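Local coordinates for protein cellulase (Clostridium cellulovorans, PDB 6UI3) that probably hydrolyses cellulose and other beta-linked plant polysaccharides, as the GH5_4 endoglucanase domain of a larger, dockerin-bearing enzyme, at residues H7-G13 / D140-K144; K50-L55 / L319-L324; W131-A135 / I146-I150. All coordinates share one frame; numbering follows the deposited sequence.

Interaction 1 (H7-G13 / D140-K144)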
ATOM      1  N   HIS A   7      22.633   0.156   4.889  1.00 19.07           N
ATOM      2  CA  HIS A   7      21.281   0.660   4.993  1.00 17.40           C
ATOM      3  C   HIS A   7      21.222   1.832   5.970  1.00 14.39           C
ATOM      4  O   HIS A   7      21.961   1.877   6.957  1.00 15.55           O
ATOM      5  CB  HIS A   7      20.312  -0.449   5.398  1.00 15.96           C
ATOM      6  CG  HIS A   7      20.517  -0.986   6.780  1.00 16.08           C
ATOM      7  ND1 HIS A   7      21.191  -2.160   7.033  1.00 18.26           N
ATOM      8  CD2 HIS A   7      20.061  -0.548   7.979  1.00 15.73           C
ATOM      9  CE1 HIS A   7      21.182  -2.400   8.334  1.00 18.90           C
ATOM     10  NE2 HIS A   7      20.487  -1.444   8.926  1.00 17.17           N
ATOM     11  N   PRO A   8      20.352   2.804   5.712  1.00 13.68           N
ATOM     12  CA  PRO A   8      20.258   3.950   6.618  1.00 13.90           C
ATOM     13  C   PRO A   8      19.592   3.566   7.927  1.00 13.87           C
ATOM     14  O   PRO A   8      18.743   2.665   7.989  1.00 13.41           O
ATOM     15  CB  PRO A   8      19.399   4.946   5.833  1.00 14.13           C
ATOM     16  CG  PRO A   8      18.542   4.088   4.987  1.00 14.19           C
ATOM     17  CD  PRO A   8      19.414   2.930   4.582  1.00 14.37           C
ATOM     18  N   THR A   9      19.950   4.313   8.968  1.00 13.31           N
ATOM     19  CA  THR A   9      19.427   4.118  10.309  1.00 13.70           C
ATOM     20  C   THR A   9      18.782   5.368  10.893  1.00 14.14           C
ATOM     21  O   THR A   9      18.279   5.312  12.018  1.00 14.21           O
ATOM     22  CB  THR A   9      20.561   3.673  11.239  1.00 14.89           C
ATOM     23  OG1 THR A   9      21.599   4.664  11.220  1.00 16.92           O
ATOM     24  CG2 THR A   9      21.167   2.349  10.792  1.00 17.03           C
ATOM     25  N   GLU A  10      18.765   6.483  10.162  1.00 13.75           N
ATOM     26  CA  GLU A  10      18.340   7.761  10.723  1.00 15.02           C
ATOM     27  C   GLU A  10      16.905   7.705  11.228  1.00 12.27           C
ATOM     28  O   GLU A  10      15.986   7.327  10.499  1.00 12.16           O
ATOM     29  CB  GLU A  10      18.427   8.854   9.651  1.00 18.67           C
ATOM     30  CG  GLU A  10      17.932  10.228  10.123  1.00 23.78           C
ATOM     31  CD  GLU A  10      17.914  11.282   9.023  1.00 28.92           C
ATOM     32  OE1 GLU A  10      17.344  11.033   7.935  1.00 29.58           O
ATOM     33  OE2 GLU A  10      18.472  12.374   9.258  1.00 31.23           O
ATOM     34  N   MET A  11      16.707   8.166  12.451  1.00 12.84           N
ATOM     35  CA  MET A  11      15.376   8.300  13.034  1.00 12.95           C
ATOM     36  C   MET A  11      15.201   9.766  13.409  1.00 13.96           C
ATOM     37  O   MET A  11      15.770  10.241  14.396  1.00 15.51           O
ATOM     38  CB  MET A  11      15.218   7.378  14.238  1.00 14.68           C
ATOM     39  CG  MET A  11      13.914   7.557  15.014  1.00 16.01           C
ATOM     40  SD  MET A  11      12.423   7.539  14.005  1.00 13.69           S
ATOM     41  CE  MET A  11      12.362   5.852  13.462  1.00 13.80           C
ATOM     42  N   ARG A  12      14.431  10.493  12.606  1.00 11.91           N
ATOM     43  CA  ARG A  12      14.180  11.900  12.896  1.00 13.04           C
ATOM     44  C   ARG A  12      13.197  12.090  14.042  1.00 13.59           C
ATOM     45  O   ARG A  12      13.159  13.176  14.627  1.00 16.01           O
ATOM     46  CB  ARG A  12      13.653  12.616  11.649  1.00 13.07           C
ATOM     47  CG  ARG A  12      14.657  12.744  10.498  1.00 13.96           C
ATOM     48  CD  ARG A  12      13.967  13.139   9.197  1.00 14.81           C
ATOM     49  NE  ARG A  12      13.320  11.976   8.594  1.00 13.80           N
ATOM     50  CZ  ARG A  12      12.615  11.968   7.466  1.00 13.32           C
ATOM     51  NH1 ARG A  12      12.407  13.077   6.767  1.00 16.18           N
ATOM     52  NH2 ARG A  12      12.124  10.840   7.012  1.00 13.30           N
ATOM     53  N   GLY A  13      12.397  11.077  14.363  1.00 11.69           N
ATOM     54  CA  GLY A  13      11.362  11.222  15.370  1.00 13.27           C
ATOM     55  C   GLY A  13      10.213  12.108  14.939  1.00 12.98           C
ATOM     56  O   GLY A  13       9.606  12.785  15.776  1.00 14.61           O
ATOM     57  N   ASP A 140      16.585  -1.622  13.365  1.00 10.09           N
ATOM     58  CA  ASP A 140      17.472  -0.452  13.346  1.00 11.23           C
ATOM     59  C   ASP A 140      17.323   0.399  12.083  1.00  9.83           C
ATOM     60  O   ASP A 140      18.038   1.398  11.933  1.00 11.09           O
ATOM     61  CB  ASP A 140      18.943  -0.839  13.618  1.00 14.37           C
ATOM     62  CG  ASP A 140      19.667  -1.428  12.418  1.00 18.73           C
ATOM     63  OD1 ASP A 140      19.096  -1.523  11.321  1.00 20.69           O
ATOM     64  OD2 ASP A 140      20.865  -1.783  12.575  1.00 22.78           O
ATOM     65  N   TYR A 141      16.433   0.029  11.165  1.00  9.61           N
ATOM     66  CA  TYR A 141      16.292   0.743   9.903  1.00  9.23           C
ATOM     67  C   TYR A 141      15.709   2.135  10.117  1.00  9.03           C
ATOM     68  O   TYR A 141      14.932   2.381  11.048  1.00  9.24           O
ATOM     69  CB  TYR A 141      15.400  -0.071   8.955  1.00  9.28           C
ATOM     70  CG  TYR A 141      16.184  -1.003   8.071  1.00 10.07           C
ATOM     71  CD1 TYR A 141      16.882  -2.090   8.596  1.00 10.13           C
ATOM     72  CD2 TYR A 141      16.265  -0.768   6.711  1.00 11.46           C
ATOM     73  CE1 TYR A 141      17.635  -2.907   7.783  1.00 11.49           C
ATOM     74  CE2 TYR A 141      16.995  -1.573   5.890  1.00 11.64           C
ATOM     75  CZ  TYR A 141      17.692  -2.643   6.417  1.00 12.01           C
ATOM     76  OH  TYR A 141      18.455  -3.426   5.574  1.00 14.51           O
ATOM     77  N   SER A 142      16.089   3.045   9.220  1.00  9.65           N
ATOM     78  CA  SER A 142      15.665   4.433   9.279  1.00  9.40           C
ATOM     79  C   SER A 142      14.145   4.573   9.188  1.00  8.64           C
ATOM     80  O   SER A 142      13.408   3.650   8.823  1.00  8.24           O
ATOM     81  CB  SER A 142      16.269   5.210   8.117  1.00 10.02           C
ATOM     82  OG  SER A 142      15.554   4.939   6.916  1.00 11.57           O
ATOM     83  N   ASP A 143      13.690   5.792   9.492  1.00  9.35           N
ATOM     84  CA  ASP A 143      12.287   6.170   9.453  1.00  8.87           C
ATOM     85  C   ASP A 143      11.706   6.213   8.052  1.00  8.17           C
ATOM     86  O   ASP A 143      10.499   6.435   7.917  1.00  9.48           O
ATOM     87  CB  ASP A 143      12.055   7.506  10.182  1.00  9.06           C
ATOM     88  CG  ASP A 143      12.801   8.678   9.572  1.00 10.33           C
ATOM     89  OD1 ASP A 143      13.268   8.603   8.418  1.00 11.32           O
ATOM     90  OD2 ASP A 143      12.917   9.717  10.263  1.00 11.09           O
ATOM     91  N   LYS A 144      12.497   5.977   7.014  1.00  8.40           N
ATOM     92  CA  LYS A 144      11.925   5.858   5.678  1.00  8.96           C
ATOM     93  C   LYS A 144      11.349   4.474   5.407  1.00  7.88           C
ATOM     94  O   LYS A 144      10.644   4.306   4.410  1.00  9.03           O
ATOM     95  CB  LYS A 144      12.927   6.293   4.620  1.00 10.99           C
ATOM     96  CG  LYS A 144      13.117   7.816   4.646  1.00 13.38           C
ATOM     97  CD  LYS A 144      13.512   8.375   3.305  1.00 16.07           C
ATOM     98  CE  LYS A 144      13.578   9.890   3.340  1.00 18.52           C
ATOM     99  NZ  LYS A 144      14.719  10.356   4.157  1.00 21.86           N
TER
HETATM  100  O   HOH W   1      15.405   9.384   6.858  0.98 16.70           O

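Interaction 2 (K50-L55 / L319-L324)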
ATOM      1  N   LYS A  50      18.130  -0.585 -10.608  1.00 10.76           N
ATOM      2  CA  LYS A  50      17.945   0.339 -11.725  1.00 10.61           C
ATOM      3  C   LYS A  50      16.475   0.692 -11.929  1.00 10.12           C
ATOM      4  O   LYS A  50      16.159   1.813 -12.346  1.00 10.54           O
ATOM      5  CB  LYS A  50      18.550  -0.236 -13.005  1.00 12.10           C
ATOM      6  CG  LYS A  50      20.066  -0.195 -13.023  1.00 16.87           C
ATOM      7  CD  LYS A  50      20.626  -0.691 -14.352  1.00 21.98           C
ATOM      8  CE  LYS A  50      22.154  -0.718 -14.324  1.00 28.28           C
ATOM      9  NZ  LYS A  50      22.753  -1.141 -15.626  1.00 31.91           N
ATOM     10  N   MET A  51      15.556  -0.234 -11.654  1.00  9.22           N
ATOM     11  CA  MET A  51      14.136   0.105 -11.748  1.00  9.49           C
ATOM     12  C   MET A  51      13.773   1.226 -10.784  1.00  9.88           C
ATOM     13  O   MET A  51      13.036   2.153 -11.142  1.00 10.16           O
ATOM     14  CB  MET A  51      13.288  -1.136 -11.471  1.00  9.91           C
ATOM     15  CG  MET A  51      13.461  -2.211 -12.508  1.00 10.50           C
ATOM     16  SD  MET A  51      12.628  -3.749 -12.069  1.00 11.09           S
ATOM     17  CE  MET A  51      13.273  -4.860 -13.312  1.00 13.46           C
ATOM     18  N   PHE A  52      14.284   1.147  -9.554  0.58  9.43           N
ATOM     19  CA  PHE A  52      14.028   2.174  -8.553  0.58  9.72           C
ATOM     20  C   PHE A  52      14.747   3.471  -8.898  0.58  9.89           C
ATOM     21  O   PHE A  52      14.193   4.556  -8.697  0.58 10.22           O
ATOM     22  CB  PHE A  52      14.458   1.660  -7.176  0.58 10.27           C
ATOM     23  CG  PHE A  52      13.488   0.690  -6.552  0.58  9.84           C
ATOM     24  CD1 PHE A  52      13.292  -0.578  -7.089  0.58 10.11           C
ATOM     25  CD2 PHE A  52      12.786   1.040  -5.407  0.58  9.75           C
ATOM     26  CE1 PHE A  52      12.395  -1.465  -6.500  0.58  9.49           C
ATOM     27  CE2 PHE A  52      11.893   0.154  -4.816  0.58  9.50           C
ATOM     28  CZ  PHE A  52      11.699  -1.097  -5.366  0.58  9.36           C
ATOM     29  N   ASP A  53      15.972   3.381  -9.425  1.00  9.30           N
ATOM     30  CA  ASP A  53      16.673   4.570  -9.898  1.00 10.22           C
ATOM     31  C   ASP A  53      15.815   5.314 -10.914  1.00 10.58           C
ATOM     32  O   ASP A  53      15.753   6.552 -10.916  1.00 10.88           O
ATOM     33  CB  ASP A  53      17.977   4.177 -10.613  1.00 11.20           C
ATOM     34  CG  ASP A  53      19.014   3.520  -9.718  1.00 12.88           C
ATOM     35  OD1 ASP A  53      18.895   3.524  -8.480  1.00 13.16           O
ATOM     36  OD2 ASP A  53      19.989   2.995 -10.303  1.00 15.13           O
ATOM     37  N   THR A  54      15.178   4.567 -11.818  1.00 10.30           N
ATOM     38  CA  THR A  54      14.351   5.165 -12.860  1.00 10.47           C
ATOM     39  C   THR A  54      13.126   5.845 -12.260  1.00  9.28           C
ATOM     40  O   THR A  54      12.753   6.949 -12.668  1.00  9.96           O
ATOM     41  CB  THR A  54      13.960   4.076 -13.870  1.00 10.88           C
ATOM     42  OG1 THR A  54      15.141   3.540 -14.498  1.00 12.60           O
ATOM     43  CG2 THR A  54      13.041   4.611 -14.936  1.00 11.28           C
ATOM     44  N   LEU A  55      12.496   5.204 -11.276  1.00  9.31           N
ATOM     45  CA  LEU A  55      11.354   5.815 -10.596  1.00  9.09           C
ATOM     46  C   LEU A  55      11.760   7.095  -9.876  1.00  9.50           C
ATOM     47  O   LEU A  55      11.048   8.105  -9.938  1.00  9.88           O
ATOM     48  CB  LEU A  55      10.754   4.822  -9.607  1.00  9.24           C
ATOM     49  CG  LEU A  55      10.081   3.595 -10.201  1.00  9.05           C
ATOM     50  CD1 LEU A  55       9.793   2.600  -9.124  1.00 10.56           C
ATOM     51  CD2 LEU A  55       8.797   3.959 -10.939  1.00  9.57           C
ATOM     52  N   LEU A 319       5.728   1.936 -15.442  1.00  8.49           N
ATOM     53  CA  LEU A 319       7.126   1.648 -15.740  1.00  8.67           C
ATOM     54  C   LEU A 319       7.206   0.309 -16.465  1.00  8.62           C
ATOM     55  O   LEU A 319       6.830  -0.729 -15.912  1.00  8.94           O
ATOM     56  CB  LEU A 319       7.932   1.581 -14.444  1.00  8.82           C
ATOM     57  CG  LEU A 319       9.367   1.111 -14.612  1.00 10.04           C
ATOM     58  CD1 LEU A 319      10.176   2.161 -15.396  1.00 11.03           C
ATOM     59  CD2 LEU A 319      10.004   0.820 -13.272  1.00 11.65           C
ATOM     60  N   ASN A 320       7.667   0.326 -17.711  1.00  8.57           N
ATOM     61  CA  ASN A 320       7.921  -0.921 -18.422  1.00 10.46           C
ATOM     62  C   ASN A 320       9.224  -1.486 -17.864  1.00 11.23           C
ATOM     63  O   ASN A 320      10.303  -0.942 -18.122  1.00 11.40           O
ATOM     64  CB  ASN A 320       7.999  -0.672 -19.925  1.00 13.01           C
ATOM     65  CG  ASN A 320       8.295  -1.932 -20.695  1.00 18.87           C
ATOM     66  OD1 ASN A 320       9.022  -2.805 -20.217  1.00 20.73           O
ATOM     67  ND2 ASN A 320       7.725  -2.049 -21.889  1.00 21.57           N
ATOM     68  N   ARG A 321       9.139  -2.572 -17.099  1.00 10.53           N
ATOM     69  CA  ARG A 321      10.314  -3.079 -16.403  1.00 11.23           C
ATOM     70  C   ARG A 321      11.294  -3.800 -17.314  1.00 12.55           C
ATOM     71  O   ARG A 321      12.422  -4.052 -16.892  1.00 14.81           O
ATOM     72  CB  ARG A 321       9.906  -4.002 -15.252  1.00 11.43           C
ATOM     73  CG  ARG A 321       9.081  -3.302 -14.178  1.00 10.36           C
ATOM     74  CD  ARG A 321       8.768  -4.220 -13.004  1.00 10.89           C
ATOM     75  NE  ARG A 321       7.557  -3.816 -12.314  1.00 10.12           N
ATOM     76  CZ  ARG A 321       6.942  -4.568 -11.409  1.00 10.64           C
ATOM     77  NH1 ARG A 321       7.467  -5.724 -11.039  1.00 11.91           N
ATOM     78  NH2 ARG A 321       5.795  -4.167 -10.883  1.00 10.07           N
ATOM     79  N   LYS A 322      10.892  -4.156 -18.534  1.00 13.15           N
ATOM     80  CA  LYS A 322      11.808  -4.819 -19.452  1.00 15.40           C
ATOM     81  C   LYS A 322      12.889  -3.866 -19.942  1.00 15.02           C
ATOM     82  O   LYS A 322      14.037  -4.273 -20.118  1.00 16.99           O
ATOM     83  CB  LYS A 322      11.043  -5.417 -20.633  1.00 19.84           C
ATOM     84  CG  LYS A 322      11.926  -6.277 -21.546  1.00 30.00           C
ATOM     85  CD  LYS A 322      11.124  -7.001 -22.622  1.00 38.13           C
ATOM     86  CE  LYS A 322      10.654  -8.376 -22.159  1.00 44.15           C
ATOM     87  NZ  LYS A 322       9.660  -8.965 -23.107  1.00 48.87           N
ATOM     88  N   ASN A 323      12.551  -2.597 -20.171  1.00 13.74           N
ATOM     89  CA  ASN A 323      13.521  -1.654 -20.726  1.00 15.12           C
ATOM     90  C   ASN A 323      13.562  -0.331 -19.976  1.00 13.47           C
ATOM     91  O   ASN A 323      14.268   0.595 -20.411  1.00 13.66           O
ATOM     92  CB  ASN A 323      13.306  -1.451 -22.228  1.00 17.26           C
ATOM     93  CG  ASN A 323      11.983  -0.842 -22.545  1.00 16.33           C
ATOM     94  OD1 ASN A 323      11.245  -0.452 -21.657  1.00 16.52           O
ATOM     95  ND2 ASN A 323      11.682  -0.719 -23.831  1.00 20.36           N
ATOM     96  N   LEU A 324      12.862  -0.233 -18.847  1.00 12.04           N
ATOM     97  CA  LEU A 324      12.944   0.909 -17.934  1.00 13.53           C
ATOM     98  C   LEU A 324      12.457   2.203 -18.577  1.00 12.71           C
ATOM     99  O   LEU A 324      13.069   3.259 -18.437  1.00 14.68           O
ATOM    100  CB  LEU A 324      14.344   1.100 -17.352  1.00 16.28           C
ATOM    101  CG  LEU A 324      15.020  -0.109 -16.738  1.00 21.02           C
ATOM    102  CD1 LEU A 324      16.379   0.251 -16.166  1.00 25.14           C
ATOM    103  CD2 LEU A 324      14.144  -0.615 -15.681  1.00 20.21           C
TER
HETATM  104  O   HOH W   2      15.546   4.549 -17.361  1.00 39.22           O

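Interaction 3 (W131-A135 / I146-I150)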
ATOM      1  N   TRP A 131       4.911 -10.569  12.247  1.00  7.32           N
ATOM      2  CA  TRP A 131       5.353  -9.199  12.471  1.00  6.74           C
ATOM      3  C   TRP A 131       6.501  -9.110  13.465  1.00  7.38           C
ATOM      4  O   TRP A 131       7.356  -8.231  13.324  1.00  7.54           O
ATOM      5  CB  TRP A 131       4.194  -8.268  12.870  1.00  7.20           C
ATOM      6  CG  TRP A 131       3.566  -7.689  11.644  1.00  6.99           C
ATOM      7  CD1 TRP A 131       2.301  -7.911  11.159  1.00  7.94           C
ATOM      8  CD2 TRP A 131       4.215  -6.828  10.707  1.00  7.38           C
ATOM      9  NE1 TRP A 131       2.125  -7.215   9.976  1.00  8.18           N
ATOM     10  CE2 TRP A 131       3.293  -6.564   9.668  1.00  7.36           C
ATOM     11  CE3 TRP A 131       5.492  -6.258  10.641  1.00  7.94           C
ATOM     12  CZ2 TRP A 131       3.621  -5.758   8.569  1.00  8.22           C
ATOM     13  CZ3 TRP A 131       5.821  -5.466   9.545  1.00  8.53           C
ATOM     14  CH2 TRP A 131       4.885  -5.223   8.524  1.00  8.19           C
ATOM     15  N   THR A 132       6.553  -9.989  14.470  1.00  8.07           N
ATOM     16  CA  THR A 132       7.701  -9.975  15.376  1.00  8.04           C
ATOM     17  C   THR A 132       8.983 -10.230  14.600  1.00  8.21           C
ATOM     18  O   THR A 132       9.998  -9.563  14.824  1.00  8.21           O
ATOM     19  CB  THR A 132       7.514 -11.012  16.486  1.00  8.87           C
ATOM     20  OG1 THR A 132       6.372 -10.659  17.286  1.00  9.57           O
ATOM     21  CG2 THR A 132       8.713 -11.057  17.413  1.00 10.66           C
ATOM     22  N   GLN A 133       8.947 -11.179  13.656  1.00  7.78           N
ATOM     23  CA  GLN A 133      10.126 -11.461  12.837  1.00  8.48           C
ATOM     24  C   GLN A 133      10.488 -10.306  11.907  1.00  6.92           C
ATOM     25  O   GLN A 133      11.663  -9.947  11.785  1.00  8.24           O
ATOM     26  CB  GLN A 133       9.894 -12.722  12.009  1.00  7.99           C
ATOM     27  CG  GLN A 133       9.855 -13.992  12.822  1.00  8.88           C
ATOM     28  CD  GLN A 133       9.458 -15.165  11.964  1.00  8.53           C
ATOM     29  OE1 GLN A 133      10.303 -15.749  11.295  1.00 10.28           O
ATOM     30  NE2 GLN A 133       8.178 -15.488  11.947  1.00  9.81           N
ATOM     31  N   ILE A 134       9.510  -9.755  11.191  1.00  7.27           N
ATOM     32  CA  ILE A 134       9.802  -8.645  10.281  1.00  7.97           C
ATOM     33  C   ILE A 134      10.353  -7.465  11.071  1.00  7.22           C
ATOM     34  O   ILE A 134      11.383  -6.876  10.723  1.00  7.68           O
ATOM     35  CB  ILE A 134       8.557  -8.232   9.466  1.00  8.47           C
ATOM     36  CG1 ILE A 134       8.013  -9.397   8.639  1.00  8.05           C
ATOM     37  CG2 ILE A 134       8.888  -7.031   8.557  1.00  8.21           C
ATOM     38  CD1 ILE A 134       6.644  -9.142   8.064  1.00  8.82           C
ATOM     39  N   ALA A 135       9.649  -7.095  12.137  1.00  7.34           N
ATOM     40  CA  ALA A 135      10.066  -5.967  12.958  1.00  8.00           C
ATOM     41  C   ALA A 135      11.464  -6.191  13.523  1.00  8.22           C
ATOM     42  O   ALA A 135      12.316  -5.297  13.475  1.00  8.27           O
ATOM     43  CB  ALA A 135       9.030  -5.729  14.058  1.00  8.45           C
ATOM     44  N   ILE A 146       8.491   1.967   6.463  1.00  7.04           N
ATOM     45  CA  ILE A 146       7.160   2.021   7.055  1.00  7.21           C
ATOM     46  C   ILE A 146       6.570   0.613   7.002  1.00  6.71           C
ATOM     47  O   ILE A 146       6.815  -0.116   6.036  1.00  7.12           O
ATOM     48  CB  ILE A 146       6.289   2.986   6.220  1.00  7.11           C
ATOM     49  CG1 ILE A 146       6.864   4.406   6.223  1.00  8.31           C
ATOM     50  CG2 ILE A 146       4.820   2.945   6.690  1.00  7.99           C
ATOM     51  CD1 ILE A 146       6.263   5.305   5.150  1.00  9.65           C
ATOM     52  N   PHE A 147       5.798   0.225   8.016  1.00  6.87           N
ATOM     53  CA  PHE A 147       5.112  -1.066   8.036  1.00  7.22           C
ATOM     54  C   PHE A 147       3.613  -0.871   7.812  1.00  7.75           C
ATOM     55  O   PHE A 147       3.033   0.104   8.298  1.00  8.96           O
ATOM     56  CB  PHE A 147       5.314  -1.750   9.392  1.00  6.77           C
ATOM     57  CG  PHE A 147       6.747  -2.130   9.718  1.00  7.74           C
ATOM     58  CD1 PHE A 147       7.699  -2.337   8.727  1.00  8.93           C
ATOM     59  CD2 PHE A 147       7.128  -2.305  11.045  1.00  8.41           C
ATOM     60  CE1 PHE A 147       9.007  -2.726   9.065  1.00 10.12           C
ATOM     61  CE2 PHE A 147       8.420  -2.687  11.375  1.00  9.38           C
ATOM     62  CZ  PHE A 147       9.354  -2.889  10.391  1.00  9.34           C
ATOM     63  N   ASP A 148       2.984  -1.811   7.105  1.00  7.15           N
ATOM     64  CA  ASP A 148       1.555  -1.804   6.746  1.00  6.79           C
ATOM     65  C   ASP A 148       1.020  -3.159   7.197  1.00  6.22           C
ATOM     66  O   ASP A 148       1.450  -4.194   6.688  1.00  6.87           O
ATOM     67  CB  ASP A 148       1.484  -1.550   5.230  1.00  7.87           C
ATOM     68  CG  ASP A 148       0.116  -1.782   4.584  1.00 10.70           C
ATOM     69  OD1 ASP A 148      -0.886  -2.101   5.269  1.00 10.26           O
ATOM     70  OD2 ASP A 148       0.066  -1.616   3.320  1.00 10.70           O
ATOM     71  N   THR A 149       0.137  -3.178   8.202  1.00  6.95           N
ATOM     72  CA  THR A 149      -0.040  -4.389   9.019  1.00  6.74           C
ATOM     73  C   THR A 149      -0.665  -5.567   8.262  1.00  6.38           C
ATOM     74  O   THR A 149      -0.429  -6.727   8.621  1.00  6.68           O
ATOM     75  CB  THR A 149      -0.904  -4.103  10.255  1.00  7.26           C
ATOM     76  OG1 THR A 149      -2.208  -3.692   9.812  1.00  7.80           O
ATOM     77  CG2 THR A 149      -0.275  -3.075  11.188  1.00  7.78           C
ATOM     78  N   ILE A 150      -1.504  -5.290   7.268  1.00  6.41           N
ATOM     79  CA  ILE A 150      -2.166  -6.309   6.445  1.00  6.93           C
ATOM     80  C   ILE A 150      -2.734  -5.567   5.240  1.00  6.66           C
ATOM     81  O   ILE A 150      -3.229  -4.456   5.383  1.00  7.58           O
ATOM     82  CB  ILE A 150      -3.223  -7.101   7.246  1.00  7.46           C
ATOM     83  CG1 ILE A 150      -3.848  -8.215   6.396  1.00  7.71           C
ATOM     84  CG2 ILE A 150      -4.283  -6.173   7.837  1.00  7.63           C
ATOM     85  CD1 ILE A 150      -2.892  -9.309   5.927  1.00  8.56           C
TER

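Interaction 1 (H7-G13 / D140-K144)
Pro8 and Glu10 lend their carbonyl oxygens to the backbone of 140-144, where the two irregular segments run 78° apart and their CA atoms come closest at Thr9 and Ser142. Ser142 N donates to Pro8 O, and Asp143 N makes a straighter bond to Glu10 O (2.9 Å). At one end the His7 ring lies on the Tyr141 ring in an offset stack, planes 5° apart and centroids separated by 3.8 Å. His7 NE2 also donates to Asp140 OD1 (2.8 Å) on its syn side, so face and edge together fix the rotation of the imidazole. At the other end Arg12 grips Asp143 side-on in a salt bridge, NE to OD2 (2.8 Å) and NH2 to OD1 (2.9 Å). The bend at chi3 (-79°) folds the guanidinium back to the carboxylate, whose OD2 also accepts from Arg12 N on the opposite face of its plane. A water donates to both Glu10 OE1 and Asp143 OD1 while accepting from Lys144 NZ, which is paired with Asp99. Ser142 OG receives Lys144 N in an ST turn. The N-terminal segment thus straps the loop between helix 120-137 and strand 145-148; Pro8 and Tyr141 rest on Leu96 of helix 82-96, Tyr141 OH hydrogen-bonds Glu89 of that helix, and Arg12 NH2 hydrogen-bonds Tyr101 OH on strand 101-105.

Interaction 2 (K50-L55 / L319-L324)
Met51 and Leu324 cross at about a right angle where helix 49-58 of the TIM barrel packs against the loop joining strand 301-305 to helix 329-339. The contact brings together parts from the early and late ends of the eightfold beta/alpha barrel, whose first and last strands, 25-29 and 301-305, are neighbours. The extended chain of Met51 lays CG, SD and CE in turn along Leu324 and Arg321: CG touches Leu324 CD2 (3.6 Å), SD lies beside the methylene carbons of Arg321, and CE ends near Arg321 O (3.8 Å) and Arg321 CB (4.0 Å). Met51 and Arg321 also run nearly perpendicular, the sulfur passing across the aliphatic part of the arginine. Beyond that part, the guanidinium turns to Thr32 and Gly30, and its apolar stem is what faces the methionine. Leu319 directs its CB toward the helix and divides its two methyls: CD1 meets Thr54 CG2 (3.8 Å), while CD2 lies near Met51 O and 4.1 Å from Leu55 CD2. A chi1 of 173° sets Leu319 CG opposite the backbone N, which carries both methyls to the helix. Leu324 likewise sends CD1 to Lys50 CB (3.9 Å) and CD2 to Met51. Leu55 continues inward to Trp27 on strand 25-29. No direct hydrogen bond joins the two segments; at the outer margin one water bridges them, donating to Thr54 OG1 (3.1 Å) and to Leu324 O (3.0 Å).

Interaction 3 (W131-A135 / I146-I150)
Trp131 reaches from helix 120-137 to the end of strand 145-148, and its indole spans three consecutive residues there. CB already points toward the strand. On the pyrrole side CD1 lies near Thr149 O, and NE1 donates to that same oxygen (2.9 Å) in a nearly straight bond of 166°, the acceptor lying in the ring plane. CE2 lies by Thr149 O and CA, and CZ2 comes edge-on to Asp148 O (3.3 Å). Farther round, CH2 meets Phe147 CB (3.6 Å), and CZ3 rests over one face of the phenyl ring at Phe147 CG (3.5 Å). The planes of the Trp131 six-membered ring and the Phe147 ring are inclined by 44°, an oblique pairing. Phe147 in turn carries CE2 to Ala135 CA (4.0 Å), while Ile134 CD1 lies over a face of the indole. Thr149 O has a second donor in Tyr172 OH, from helix 163-182. Helix segment 131-135 and strand segment 146-148 run antiparallel, 166° between their directions and 11.2 Å between axes, as expected of the helix-to-strand step in a right-handed beta-alpha-beta unit, here strand 101-105, helix 120-137 and strand 145-148 of the TIM barrel.

How the interactions relate
Interaction 3 is fully buried, interactions 1 and 2 only partly, and all three belong to one TIM barrel. Interactions 1 and 3 adjoin in sequence: 140-144 connects the helix carrying 131-135 to the strand carrying 146-150, so interaction 1 straps the loop and interaction 3 packs the helix on the strand that it joins. Their centres lie 15 Å apart; interaction 2, which ties an early helix to a late loop on another part of the barrel, is centred 25 Å from interaction 1 and 26 Å from interaction 3. Chemistry follows place: interaction 1 combines a salt bridge, backbone bonds and a ring stack, interaction 2 apolar side chains with a single bridging water, and interaction 3 aromatic packing with one indole bond.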